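Long-range contact in phenazine-1-carboxylate N-methyltransferase (PDB 2IP2), which transfers a methyl group from S-adenosyl-L-methionine to phenazine-1-carboxylate, a step in making the blue virulence pigment pyocyanin: residues Leu100-Pro112 and Gly123-Leu136. Residues are numbered along the deposited sequence; the frame is centred on the assembly and turned at random.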
# COMPACT_ATOMS: atom_id res chain seq x y z
N LEU A 100 -5.65 -10.70 -7.71
CA LEU A 100 -6.48 -11.55 -6.83
C LEU A 100 -5.62 -12.39 -5.90
O LEU A 100 -5.87 -12.39 -4.70
CB LEU A 100 -7.46 -12.43 -7.62
CG LEU A 100 -8.57 -11.67 -8.40
CD1 LEU A 100 -9.34 -12.67 -9.32
CD2 LEU A 100 -9.47 -10.84 -7.43
N PHE A 101 -4.60 -13.06 -6.44
CA PHE A 101 -3.72 -13.91 -5.62
C PHE A 101 -2.95 -13.06 -4.62
O PHE A 101 -2.84 -13.38 -3.44
CB PHE A 101 -2.75 -14.70 -6.52
CG PHE A 101 -2.12 -15.86 -5.80
CD1 PHE A 101 -1.01 -15.66 -4.99
CD2 PHE A 101 -2.69 -17.12 -5.85
CE1 PHE A 101 -0.40 -16.72 -4.29
CE2 PHE A 101 -2.11 -18.20 -5.15
CZ PHE A 101 -0.95 -17.98 -4.36
N TYR A 102 -2.53 -11.89 -5.06
CA TYR A 102 -1.73 -11.03 -4.18
C TYR A 102 -2.58 -10.46 -3.05
O TYR A 102 -2.12 -10.31 -1.90
CB TYR A 102 -1.15 -9.93 -5.02
CG TYR A 102 0.12 -10.32 -5.76
CD1 TYR A 102 0.40 -11.64 -6.15
CD2 TYR A 102 1.04 -9.35 -6.07
CE1 TYR A 102 1.63 -11.96 -6.83
CE2 TYR A 102 2.26 -9.66 -6.74
CZ TYR A 102 2.52 -10.93 -7.12
OH TYR A 102 3.71 -11.18 -7.80
N GLY A 103 -3.85 -10.21 -3.37
CA GLY A 103 -4.82 -9.68 -2.39
C GLY A 103 -5.47 -10.72 -1.50
O GLY A 103 -6.24 -10.37 -0.60
N GLU A 104 -5.10 -11.98 -1.68
CA GLU A 104 -5.66 -13.09 -0.89
C GLU A 104 -4.49 -13.75 -0.22
O GLU A 104 -4.07 -13.27 0.83
CB GLU A 104 -6.50 -14.01 -1.79
CG GLU A 104 -7.82 -13.30 -2.18
CD GLU A 104 -8.66 -13.92 -3.32
OE1 GLU A 104 -8.36 -15.06 -3.81
OE2 GLU A 104 -9.63 -13.20 -3.74
N GLU A 105 -3.90 -14.80 -0.84
CA GLU A 105 -2.81 -15.50 -0.21
C GLU A 105 -1.66 -14.56 0.25
O GLU A 105 -1.16 -14.72 1.34
CB GLU A 105 -2.20 -16.48 -1.19
CG GLU A 105 -2.83 -17.84 -1.11
CD GLU A 105 -4.09 -17.95 -1.95
OE1 GLU A 105 -4.52 -16.94 -2.56
OE2 GLU A 105 -4.61 -19.10 -2.01
N PHE A 106 -1.21 -13.65 -0.61
CA PHE A 106 -0.08 -12.81 -0.16
C PHE A 106 -0.44 -11.67 0.81
O PHE A 106 0.41 -11.20 1.57
CB PHE A 106 0.71 -12.30 -1.33
CG PHE A 106 1.48 -13.39 -2.05
CD1 PHE A 106 1.88 -14.57 -1.36
CD2 PHE A 106 1.82 -13.21 -3.40
CE1 PHE A 106 2.67 -15.56 -2.05
CE2 PHE A 106 2.56 -14.18 -4.10
CZ PHE A 106 3.02 -15.33 -3.42
N HIS A 107 -1.69 -11.26 0.79
CA HIS A 107 -2.18 -10.34 1.86
C HIS A 107 -2.14 -11.08 3.21
O HIS A 107 -1.71 -10.53 4.24
CB HIS A 107 -3.62 -9.92 1.57
CG HIS A 107 -4.23 -9.06 2.64
ND1 HIS A 107 -3.97 -7.71 2.75
CD2 HIS A 107 -5.10 -9.36 3.64
CE1 HIS A 107 -4.64 -7.21 3.78
NE2 HIS A 107 -5.33 -8.19 4.34
N ALA A 108 -2.60 -12.34 3.21
CA ALA A 108 -2.44 -13.15 4.41
C ALA A 108 -0.99 -13.30 4.83
O ALA A 108 -0.66 -13.22 6.03
CB ALA A 108 -3.05 -14.53 4.17
N ALA A 109 -0.13 -13.53 3.86
CA ALA A 109 1.34 -13.75 4.09
C ALA A 109 2.02 -12.56 4.71
O ALA A 109 3.02 -12.68 5.50
CB ALA A 109 2.04 -14.08 2.76
N TRP A 110 1.57 -11.39 4.27
CA TRP A 110 2.19 -10.16 4.71
C TRP A 110 1.62 -9.63 6.01
O TRP A 110 2.08 -8.60 6.54
CB TRP A 110 2.11 -9.10 3.59
CG TRP A 110 3.21 -9.12 2.66
CD1 TRP A 110 3.27 -9.74 1.43
CD2 TRP A 110 4.46 -8.41 2.81
NE1 TRP A 110 4.49 -9.47 0.82
CE2 TRP A 110 5.22 -8.65 1.64
CE3 TRP A 110 5.00 -7.62 3.85
CZ2 TRP A 110 6.50 -8.13 1.46
CZ3 TRP A 110 6.32 -7.11 3.67
CH2 TRP A 110 7.03 -7.38 2.49
N THR A 111 0.62 -10.30 6.56
CA THR A 111 0.08 -9.88 7.86
C THR A 111 1.14 -10.12 8.98
O THR A 111 1.50 -9.18 9.66
CB THR A 111 -1.29 -10.53 8.11
OG1 THR A 111 -2.16 -9.98 7.13
CG2 THR A 111 -1.83 -10.26 9.53
N PRO A 112 1.69 -11.37 9.13
CA PRO A 112 2.70 -11.56 10.21
C PRO A 112 4.12 -11.16 9.81
O PRO A 112 5.12 -11.82 10.18
CB PRO A 112 2.59 -13.08 10.51
CG PRO A 112 2.28 -13.65 9.17
CD PRO A 112 1.35 -12.62 8.45
N GLY A 123 6.41 -15.19 6.13
CA GLY A 123 5.03 -14.87 6.53
C GLY A 123 4.00 -15.80 5.93
O GLY A 123 3.02 -16.16 6.60
N PHE A 124 4.26 -16.28 4.72
CA PHE A 124 3.30 -17.24 4.12
C PHE A 124 3.19 -18.48 5.06
O PHE A 124 2.10 -18.93 5.40
CB PHE A 124 3.68 -17.70 2.71
CG PHE A 124 2.60 -18.57 2.10
CD1 PHE A 124 2.52 -19.97 2.41
CD2 PHE A 124 1.60 -18.00 1.32
CE1 PHE A 124 1.49 -20.79 1.90
CE2 PHE A 124 0.56 -18.79 0.76
CZ PHE A 124 0.49 -20.20 1.09
N GLU A 125 4.33 -19.01 5.46
CA GLU A 125 4.35 -20.19 6.34
C GLU A 125 3.72 -19.88 7.71
O GLU A 125 2.94 -20.71 8.28
CB GLU A 125 5.79 -20.66 6.51
CG GLU A 125 5.83 -21.96 7.41
CD GLU A 125 7.12 -22.72 7.30
OE1 GLU A 125 7.95 -22.39 6.44
OE2 GLU A 125 7.26 -23.68 8.07
N LEU A 126 4.03 -18.69 8.27
CA LEU A 126 3.35 -18.31 9.51
C LEU A 126 1.83 -18.27 9.37
O LEU A 126 1.11 -18.77 10.24
CB LEU A 126 3.89 -17.00 10.08
CG LEU A 126 5.36 -17.07 10.54
CD1 LEU A 126 5.78 -15.61 10.86
CD2 LEU A 126 5.57 -17.96 11.79
N ALA A 127 1.35 -17.67 8.27
CA ALA A 127 -0.08 -17.47 8.00
C ALA A 127 -0.83 -18.79 7.74
O ALA A 127 -1.98 -18.94 8.13
CB ALA A 127 -0.27 -16.58 6.78
N PHE A 128 -0.19 -19.70 7.02
CA PHE A 128 -0.96 -20.89 6.50
C PHE A 128 -0.56 -22.16 7.27
O PHE A 128 -1.22 -23.22 7.15
CB PHE A 128 -0.76 -21.02 4.97
CG PHE A 128 -1.56 -20.00 4.19
CD1 PHE A 128 -2.88 -20.26 3.82
CD2 PHE A 128 -0.99 -18.79 3.81
CE1 PHE A 128 -3.64 -19.31 3.13
CE2 PHE A 128 -1.71 -17.83 3.15
CZ PHE A 128 -3.06 -18.07 2.78
N GLY A 129 0.53 -22.07 8.03
CA GLY A 129 1.00 -23.23 8.80
C GLY A 129 1.64 -24.26 7.89
O GLY A 129 1.68 -25.47 8.22
N GLU A 130 2.15 -23.81 6.75
CA GLU A 130 2.62 -24.68 5.67
C GLU A 130 3.50 -23.89 4.70
O GLU A 130 3.17 -22.72 4.37
CB GLU A 130 1.39 -25.21 4.91
CG GLU A 130 1.72 -26.27 3.92
CD GLU A 130 0.48 -26.76 3.13
OE1 GLU A 130 -0.58 -26.15 3.19
OE2 GLU A 130 0.59 -27.78 2.42
N ASP A 131 4.57 -24.48 4.20
CA ASP A 131 5.41 -23.73 3.31
C ASP A 131 4.74 -23.52 1.96
O ASP A 131 3.90 -24.33 1.54
CB ASP A 131 6.85 -24.29 3.22
CG ASP A 131 6.95 -25.44 2.27
OD1 ASP A 131 6.79 -26.59 2.73
OD2 ASP A 131 7.22 -25.21 1.07
N PHE A 132 5.11 -22.43 1.29
CA PHE A 132 4.45 -21.99 0.06
C PHE A 132 4.35 -23.07 -1.05
O PHE A 132 3.26 -23.33 -1.58
CB PHE A 132 5.17 -20.75 -0.50
CG PHE A 132 4.50 -20.15 -1.73
CD1 PHE A 132 3.21 -19.65 -1.64
CD2 PHE A 132 5.13 -20.19 -2.98
CE1 PHE A 132 2.55 -19.10 -2.76
CE2 PHE A 132 4.47 -19.63 -4.12
CZ PHE A 132 3.17 -19.10 -3.98
N TYR A 133 5.49 -23.62 -1.45
CA TYR A 133 5.49 -24.63 -2.52
C TYR A 133 4.83 -25.94 -2.10
O TYR A 133 4.21 -26.58 -2.94
CB TYR A 133 6.88 -24.89 -3.13
CG TYR A 133 7.32 -23.68 -3.91
CD1 TYR A 133 6.61 -23.27 -5.04
CD2 TYR A 133 8.42 -22.91 -3.47
CE1 TYR A 133 6.99 -22.11 -5.75
CE2 TYR A 133 8.81 -21.76 -4.16
CZ TYR A 133 8.09 -21.37 -5.30
OH TYR A 133 8.47 -20.23 -6.00
N SER A 134 4.92 -26.28 -0.82
CA SER A 134 4.14 -27.47 -0.34
C SER A 134 2.65 -27.23 -0.48
O SER A 134 1.93 -28.12 -0.96
CB SER A 134 4.46 -27.82 1.11
OG SER A 134 5.82 -28.16 1.22
N TYR A 135 2.21 -26.02 -0.07
CA TYR A 135 0.80 -25.55 -0.25
C TYR A 135 0.31 -25.61 -1.69
O TYR A 135 -0.82 -26.06 -1.92
CB TYR A 135 0.65 -24.10 0.30
CG TYR A 135 -0.67 -23.41 0.11
CD1 TYR A 135 -1.73 -23.63 0.98
CD2 TYR A 135 -0.85 -22.49 -0.94
CE1 TYR A 135 -2.97 -22.96 0.80
CE2 TYR A 135 -2.07 -21.83 -1.12
CZ TYR A 135 -3.12 -22.09 -0.27
OH TYR A 135 -4.32 -21.44 -0.44
N LEU A 136 1.10 -25.09 -2.64
CA LEU A 136 0.74 -25.11 -4.07
C LEU A 136 0.61 -26.53 -4.64
O LEU A 136 -0.34 -26.81 -5.37
CB LEU A 136 1.76 -24.33 -4.93
CG LEU A 136 1.80 -22.82 -4.68
CD1 LEU A 136 2.74 -22.28 -5.77
CD2 LEU A 136 0.46 -22.14 -4.75
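Glu105 bends at chi2 and Tyr135 carries its ring trans to the backbone N (chi1 175°), which brings carboxylate and phenol together across the contact. Tyr135 OH donates to the anti lone pair of Glu105 OE2 over 2.8 Å, with ring and carboxylate planes 63° apart. The same oxygen forms a salt bridge with Arg145 of helix 140-150, so a buried acid is gripped by two donors and its negative charge is probably stabilised. Nearer the backbone, Glu105 CG meets the edge of the Phe124 ring at CE2 (4.0 Å). Phe124 itself is sandwiched, Phe132 over one face and Phe128 over the other. Phe132 in turn reaches Phe106, CE1 to CE1 at 3.6 Å, the two rings oblique, while Phe101 CZ arrives at the edge of the Phe132 ring. Farther along, the two backbones draw close: Ala109 CB rests on Phe124 CA at 3.7 Å, and Gly123 CA makes a CH...O contact of 3.1 Å with Ala109 O. Helices 105-109 and 123-128 cross nearly at right angles (95°), their axes 8.3 Å apart. This is a phenylalanine cluster packed between near-perpendicular helices, a Tyr-Glu-Arg polar link at its side, in the helices preceding the first strand, 170-174, of the Rossmann-like SAM-binding fold.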